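Putative oxidoreductase (Gluconobacter oxydans, PDB 3WJ7) is a short-chain dehydrogenase/reductase that probably uses a nicotinamide coenzyme to interconvert carbonyl compounds and alcohols. Local coordinates at residues Ala161-Glu164 with Val165-Leu168; Val137-Asp140 with Glu141-Val145; Leu269-Ser272 with Trp273-Pro276. All blocks are in the same frame, centred on the assembly; numbering follows the deposited sequence.

Interaction 1. Residues Ala161-Glu164 with Val165-Leu168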
loop_
_atom_site.group_PDB
_atom_site.type_symbol
_atom_site.label_atom_id
_atom_site.label_comp_id
_atom_site.label_asym_id
_atom_site.label_seq_id
_atom_site.Cartn_x
_atom_site.Cartn_y
_atom_site.Cartn_z
ATOM N N ALA A 161 -5.459 5.057 15.216
ATOM C CA ALA A 161 -5.615 4.220 16.419
ATOM C C ALA A 161 -6.036 5.086 17.609
ATOM O O ALA A 161 -7.013 4.759 18.332
ATOM C CB ALA A 161 -4.335 3.455 16.726
ATOM N N GLU A 162 -5.357 6.216 17.788
ATOM C CA GLU A 162 -5.755 7.087 18.882
ATOM C C GLU A 162 -7.220 7.514 18.682
ATOM O O GLU A 162 -7.981 7.543 19.652
ATOM C CB GLU A 162 -4.832 8.308 19.074
ATOM C CG GLU A 162 -5.494 9.391 19.921
ATOM C CD GLU A 162 -4.565 10.527 20.318
ATOM O OE1 GLU A 162 -4.795 11.688 19.904
ATOM O OE2 GLU A 162 -3.593 10.274 21.048
ATOM N N GLN A 163 -7.623 7.844 17.457
ATOM C CA GLN A 163 -9.020 8.288 17.247
ATOM C C GLN A 163 -9.992 7.187 17.624
ATOM O O GLN A 163 -11.039 7.476 18.187
ATOM C CB GLN A 163 -9.305 8.781 15.828
ATOM C CG GLN A 163 -8.646 10.117 15.482
ATOM C CD GLN A 163 -9.039 11.248 16.428
ATOM O OE1 GLN A 163 -8.199 11.811 17.113
ATOM N NE2 GLN A 163 -10.326 11.574 16.470
ATOM N N GLU A 164 -9.629 5.933 17.347
ATOM C CA GLU A 164 -10.447 4.818 17.762
ATOM C C GLU A 164 -10.659 4.779 19.274
ATOM O O GLU A 164 -11.768 4.594 19.750
ATOM C CB GLU A 164 -9.838 3.500 17.312
ATOM C CG GLU A 164 -10.428 2.968 16.037
ATOM C CD GLU A 164 -11.662 2.074 16.248
ATOM O OE1 GLU A 164 -12.612 2.429 17.020
ATOM O OE2 GLU A 164 -11.685 0.992 15.598
ATOM N N VAL A 165 -9.578 4.916 20.031
ATOM C CA VAL A 165 -9.697 4.904 21.456
ATOM C C VAL A 165 -10.628 6.052 21.884
ATOM O O VAL A 165 -11.560 5.823 22.676
ATOM C CB VAL A 165 -8.318 4.949 22.132
ATOM C CG1 VAL A 165 -8.492 5.049 23.637
ATOM C CG2 VAL A 165 -7.506 3.708 21.782
ATOM N N LEU A 166 -10.415 7.268 21.364
ATOM C CA LEU A 166 -11.314 8.389 21.745
ATOM C C LEU A 166 -12.794 8.118 21.397
ATOM O O LEU A 166 -13.691 8.615 22.104
ATOM C CB LEU A 166 -10.866 9.764 21.197
ATOM C CG LEU A 166 -9.506 10.204 21.731
ATOM C CD1 LEU A 166 -8.898 11.307 20.884
ATOM C CD2 LEU A 166 -9.561 10.624 23.184
ATOM N N ARG A 167 -13.049 7.333 20.345
ATOM C CA ARG A 167 -14.426 7.040 19.941
ATOM C C ARG A 167 -15.004 6.095 20.997
ATOM O O ARG A 167 -16.059 6.353 21.566
ATOM C CB ARG A 167 -14.480 6.458 18.504
ATOM C CG ARG A 167 -15.860 6.435 17.812
ATOM C CD ARG A 167 -16.035 5.412 16.660
ATOM N NE ARG A 167 -15.181 4.216 16.747
ATOM C CZ ARG A 167 -15.522 2.989 17.184
ATOM N NH1 ARG A 167 -16.762 2.676 17.629
ATOM N NH2 ARG A 167 -14.572 2.056 17.182
ATOM N N LEU A 168 -14.255 5.050 21.335
ATOM C CA LEU A 168 -14.691 4.119 22.360
ATOM C C LEU A 168 -14.800 4.735 23.737
ATOM O O LEU A 168 -15.622 4.306 24.528
ATOM C CB LEU A 168 -13.792 2.882 22.391
ATOM C CG LEU A 168 -13.802 2.035 21.112
ATOM C CD1 LEU A 168 -12.636 1.063 21.105
ATOM C CD2 LEU A 168 -15.105 1.263 20.978
#
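Glu162 and Leu166, Glu164 and Leu168 are partners one turn apart in helix 153-172, a helix of the Rossmann fold of this extended short-chain dehydrogenase/reductase; its N-terminal part carries the Tyr-x-x-x-Lys sequence typical of the family. The backbone follows the alpha-helical i to i+4 pattern, and each carbonyl oxygen of Ala161-Glu164 accepts an amide from the next turn. Val165 N reaches Ala161 O at 3.1 Å, Leu166 N reaches Glu162 O at 3.0 Å, and Leu168 N reaches Glu164 O at 3.0 Å, the last almost straight at 173°. Arg167 N is shared: it donates to Gln163 O at 3.0 Å, bent to 138°, and weakly to Glu164 O, which thus receives two amides. The side chains find their polar partners largely farther away. Glu162, its CG anti to the backbone N (chi1 163°) and the chain stretched out beyond, is carried to Ser125, whose OG is hydrogen-bonded to Glu162 OE2. Arg167 NH1 forms a salt bridge with Glu171. Glu164 and Arg167 run alongside each other, pointing the same way, and are paired in a salt bridge through OE1 and NH2; these two atoms are modelled too close, so its details are doubtful. Apolar surface fills the rest: Val165 and Leu166 lean on Ile178 of strand 176-185, and Leu168 on Met110 and Leu111 of helix 95-115, so the helix packs on the sheet and beside helix 95-115. Between the turns, Leu166 CD1 rests 4.0 Å from Glu162 CG and 3.9 Å from Gln163 OE1.

Interaction 2. Residues Val137-Asp140 with Glu141-Val145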
loop_
_atom_site.group_PDB
_atom_site.type_symbol
_atom_site.label_atom_id
_atom_site.label_comp_id
_atom_site.label_asym_id
_atom_site.label_seq_id
_atom_site.Cartn_x
_atom_site.Cartn_y
_atom_site.Cartn_z
ATOM N N VAL A 137 6.608 27.144 18.317
ATOM C CA VAL A 137 6.261 27.061 19.745
ATOM C C VAL A 137 5.756 25.633 20.029
ATOM O O VAL A 137 4.946 25.087 19.271
ATOM C CB VAL A 137 5.224 28.146 20.131
ATOM C CG1 VAL A 137 4.562 27.884 21.492
ATOM C CG2 VAL A 137 5.881 29.524 20.091
ATOM N N PRO A 138 6.255 25.006 21.106
ATOM C CA PRO A 138 5.973 23.580 21.357
ATOM C C PRO A 138 4.475 23.229 21.400
ATOM O O PRO A 138 3.679 23.955 22.011
ATOM C CB PRO A 138 6.629 23.344 22.722
ATOM C CG PRO A 138 7.764 24.335 22.746
ATOM C CD PRO A 138 7.175 25.568 22.121
ATOM N N ALA A 139 4.090 22.116 20.773
ATOM C CA ALA A 139 2.680 21.789 20.639
ATOM C C ALA A 139 2.218 21.128 21.930
ATOM O O ALA A 139 3.045 20.783 22.794
ATOM C CB ALA A 139 2.438 20.895 19.417
ATOM N N ASP A 140 0.902 20.961 22.085
ATOM C CA ASP A 140 0.369 20.284 23.282
ATOM C C ASP A 140 -0.892 19.428 22.968
ATOM O O ASP A 140 -1.290 19.285 21.831
ATOM C CB ASP A 140 0.093 21.332 24.391
ATOM C CG ASP A 140 -1.155 22.196 24.092
ATOM O OD1 ASP A 140 -1.713 22.163 22.975
ATOM O OD2 ASP A 140 -1.618 22.907 24.977
ATOM N N GLU A 141 -1.536 18.889 23.986
ATOM C CA GLU A 141 -2.734 18.048 23.822
ATOM C C GLU A 141 -3.934 18.755 23.147
ATOM O O GLU A 141 -4.845 18.089 22.691
ATOM C CB GLU A 141 -3.165 17.485 25.184
ATOM C CG GLU A 141 -2.104 16.680 25.951
ATOM C CD GLU A 141 -1.013 17.500 26.664
ATOM O OE1 GLU A 141 -0.802 18.710 26.337
ATOM O OE2 GLU A 141 -0.328 16.891 27.540
ATOM N N THR A 142 -3.909 20.089 23.061
ATOM C CA THR A 142 -5.017 20.914 22.535
ATOM C C THR A 142 -4.841 21.327 21.073
ATOM O O THR A 142 -5.806 21.799 20.428
ATOM C CB THR A 142 -5.089 22.221 23.336
ATOM O OG1 THR A 142 -5.262 21.902 24.718
ATOM C CG2 THR A 142 -6.245 23.115 22.878
ATOM N N THR A 143 -3.611 21.190 20.563
ATOM C CA THR A 143 -3.254 21.666 19.225
ATOM C C THR A 143 -4.170 20.939 18.214
ATOM O O THR A 143 -4.341 19.736 18.279
ATOM C CB THR A 143 -1.733 21.460 18.984
ATOM O OG1 THR A 143 -0.999 21.949 20.117
ATOM C CG2 THR A 143 -1.241 22.165 17.729
ATOM N N PRO A 144 -4.843 21.683 17.328
ATOM C CA PRO A 144 -5.761 20.939 16.414
ATOM C C PRO A 144 -5.004 20.016 15.478
ATOM O O PRO A 144 -3.919 20.362 15.022
ATOM C CB PRO A 144 -6.466 22.040 15.597
ATOM C CG PRO A 144 -5.652 23.292 15.808
ATOM C CD PRO A 144 -4.856 23.145 17.096
ATOM N N VAL A 145 -5.577 18.853 15.206
ATOM C CA VAL A 145 -4.993 17.937 14.251
ATOM C C VAL A 145 -6.043 17.578 13.268
ATOM O O VAL A 145 -7.159 17.310 13.638
ATOM C CB VAL A 145 -4.632 16.565 14.869
ATOM C CG1 VAL A 145 -3.217 16.192 14.466
ATOM C CG2 VAL A 145 -4.902 16.506 16.390
#
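Asp140 and Thr143 face each other because of their first torsions. In Asp140 chi1 is 73°, which sets CG between the backbone N and the carbonyl carbon and swings the carboxylate over the following residues; in Thr143 chi1 is -48°, so OG1 lies beside its own backbone N and turns back to Asp140. The four residues Asp140-Thr143 form a type I beta turn, closed by Thr143 N to Asp140 O at 3.3 Å. Two side-chain bonds reinforce it. Thr142 N donates to Asp140 OD1 at 3.0 Å, an Asx turn superposed on the beta turn, with the amide arriving from above the carboxylate plane. In the reverse sense, Asp140 N donates to Thr143 OG1 at 2.9 Å and almost perfectly straight, at 177°. Asp140 OD1 is also 3.0 Å from Thr143 OG1, and Ala139 CB lies 3.7 Å from that same hydroxyl oxygen. With an alanine in place of Asp140, Thr142 N would probably be left without its acceptor, and Thr143 OG1 would lose a close polar neighbour. The turn belongs to the loop between strand 120-124 and helix 153-172. Backbone bonds of Ala139 with Phe307 and Ser309 fasten its start to a distant part of the chain, and Glu141 OE2 accepts from Ile241 N. Glu141 bends at chi2 and brings OE1 back beside Asp140 CB, 3.4 Å away. The carboxylates of Asp140 and Glu141 are thus near neighbours, OD2 to OE1 being 4.5 Å. Amide donors to one oxygen of each acid may partly offset the repulsion of two like charges, which by itself would tend to raise the affinity of either acid for a proton.

Interaction 3. Residues Leu269-Ser272 with Trp273-Pro276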
loop_
_atom_site.group_PDB
_atom_site.type_symbol
_atom_site.label_atom_id
_atom_site.label_comp_id
_atom_site.label_asym_id
_atom_site.label_seq_id
_atom_site.Cartn_x
_atom_site.Cartn_y
_atom_site.Cartn_z
ATOM N N LEU A 269 22.354 18.848 6.095
ATOM C CA LEU A 269 21.454 19.267 5.034
ATOM C C LEU A 269 20.214 20.013 5.544
ATOM O O LEU A 269 19.414 19.430 6.273
ATOM C CB LEU A 269 21.038 18.028 4.244
ATOM C CG LEU A 269 22.202 17.135 3.812
ATOM C CD1 LEU A 269 21.591 16.040 2.953
ATOM C CD2 LEU A 269 23.269 17.918 3.052
ATOM N N LYS A 270 20.031 21.283 5.167
ATOM C CA LYS A 270 18.854 22.021 5.639
ATOM C C LYS A 270 17.621 21.428 4.940
ATOM O O LYS A 270 17.683 20.907 3.807
ATOM C CB LYS A 270 18.937 23.511 5.351
ATOM C CG LYS A 270 20.007 24.268 6.104
ATOM C CD LYS A 270 20.070 25.722 5.660
ATOM C CE LYS A 270 21.413 26.320 6.074
ATOM N NZ LYS A 270 21.998 27.235 5.039
ATOM N N GLN A 271 16.493 21.509 5.621
ATOM C CA GLN A 271 15.315 20.824 5.147
ATOM C C GLN A 271 14.792 21.547 3.921
ATOM O O GLN A 271 14.214 20.928 3.024
ATOM C CB GLN A 271 14.259 20.731 6.254
ATOM C CG GLN A 271 13.426 19.456 6.187
ATOM C CD GLN A 271 13.075 18.925 7.550
ATOM O OE1 GLN A 271 12.983 19.684 8.519
ATOM N NE2 GLN A 271 12.888 17.612 7.646
ATOM N N SER A 272 15.036 22.848 3.854
ATOM C CA SER A 272 14.599 23.602 2.696
ATOM C C SER A 272 15.346 23.178 1.409
ATOM O O SER A 272 14.931 23.539 0.317
ATOM C CB SER A 272 14.696 25.107 2.936
ATOM O OG SER A 272 15.997 25.474 3.313
ATOM N N TRP A 273 16.437 22.411 1.540
ATOM C CA TRP A 273 17.169 21.962 0.376
ATOM C C TRP A 273 16.496 20.738 -0.192
ATOM O O TRP A 273 16.926 20.207 -1.198
ATOM C CB TRP A 273 18.609 21.604 0.714
ATOM C CG TRP A 273 19.458 22.734 1.212
ATOM C CD1 TRP A 273 19.122 24.057 1.270
ATOM C CD2 TRP A 273 20.795 22.637 1.695
ATOM N NE1 TRP A 273 20.166 24.786 1.759
ATOM C CE2 TRP A 273 21.210 23.943 2.034
ATOM C CE3 TRP A 273 21.687 21.571 1.869
ATOM C CZ2 TRP A 273 22.472 24.222 2.565
ATOM C CZ3 TRP A 273 22.944 21.831 2.400
ATOM C CH2 TRP A 273 23.327 23.156 2.745
ATOM N N LEU A 274 15.441 20.260 0.449
ATOM C CA LEU A 274 14.765 19.080 -0.099
ATOM C C LEU A 274 13.706 19.525 -1.109
ATOM O O LEU A 274 13.189 18.706 -1.863
ATOM C CB LEU A 274 14.166 18.205 1.018
ATOM C CG LEU A 274 15.110 17.523 2.019
ATOM C CD1 LEU A 274 14.385 17.301 3.329
ATOM C CD2 LEU A 274 15.701 16.202 1.522
ATOM N N TYR A 275 13.419 20.832 -1.134
ATOM C CA TYR A 275 12.409 21.400 -2.043
ATOM C C TYR A 275 12.565 20.914 -3.489
ATOM O O TYR A 275 11.630 20.397 -4.039
ATOM C CB TYR A 275 12.336 22.937 -1.932
ATOM C CG TYR A 275 11.332 23.637 -2.868
ATOM C CD1 TYR A 275 10.095 24.126 -2.393
ATOM C CD2 TYR A 275 11.639 23.826 -4.224
ATOM C CE1 TYR A 275 9.194 24.758 -3.256
ATOM C CE2 TYR A 275 10.763 24.457 -5.088
ATOM C CZ TYR A 275 9.554 24.935 -4.614
ATOM O OH TYR A 275 8.724 25.563 -5.528
ATOM N N PRO A 276 13.760 21.056 -4.088
ATOM C CA PRO A 276 13.996 20.548 -5.443
ATOM C C PRO A 276 13.694 19.070 -5.635
ATOM O O PRO A 276 13.205 18.694 -6.714
ATOM C CB PRO A 276 15.491 20.793 -5.644
ATOM C CG PRO A 276 15.716 22.053 -4.888
ATOM C CD PRO A 276 14.892 21.887 -3.626
#
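Lys270 lies across Trp273, and its side chain can be followed along the indole. CB sits over the five-membered ring, 4.0 Å from its centroid and only 6° off the normal, a CH-pi contact. With CG anti to the carbonyl carbon (chi1 -67°), the chain runs on along the pyrrole edge on the same side of the ring plane, CD lying 4.0 Å from Trp273 NE1; past a bend at chi4, NZ ends beyond the rim, 3.9 Å from Trp273 CZ2. The backbone N of Lys270 covers that face too, nearer its rim. The CH-pi contact is set up by 3-10 turns that lead from strand 267-269 into helix 275-288: Trp273 N donates to Lys270 O at 3.0 Å, and Leu274 N to Gln271 O at 2.9 Å, each amide above the plane of its carbonyl. Leu269 crosses the indole at about a right angle, CD2 lying 4.0 Å from Trp273 CZ3. Gln271 CG touches Leu274 CD1 at 3.7 Å, while Gln271 NE2 donates to Gly287 O of the second subunit. Leu274 also packs on Phe288 of that subunit, and on Leu299 of its own chain.

Along the chain from the N terminus, interaction 2 comes first, then interaction 1, then interaction 3; they follow in series and none nests in or crosses another. Each joins neighbouring residues, so each closes one or a few successive turns and not a long loop. Residues 137-145 shape the loop after strand 120-124, and the chain then enters helix 153-172, where 161-168 lie against the sheet; nearest atoms of the two are about 6 Å apart. Interaction 3 stands apart, its centre about 35 Å from that of interaction 1, where strand 267-269 passes into helix 275-288 and meets the second subunit. The first two belong to the family's Rossmann-type region.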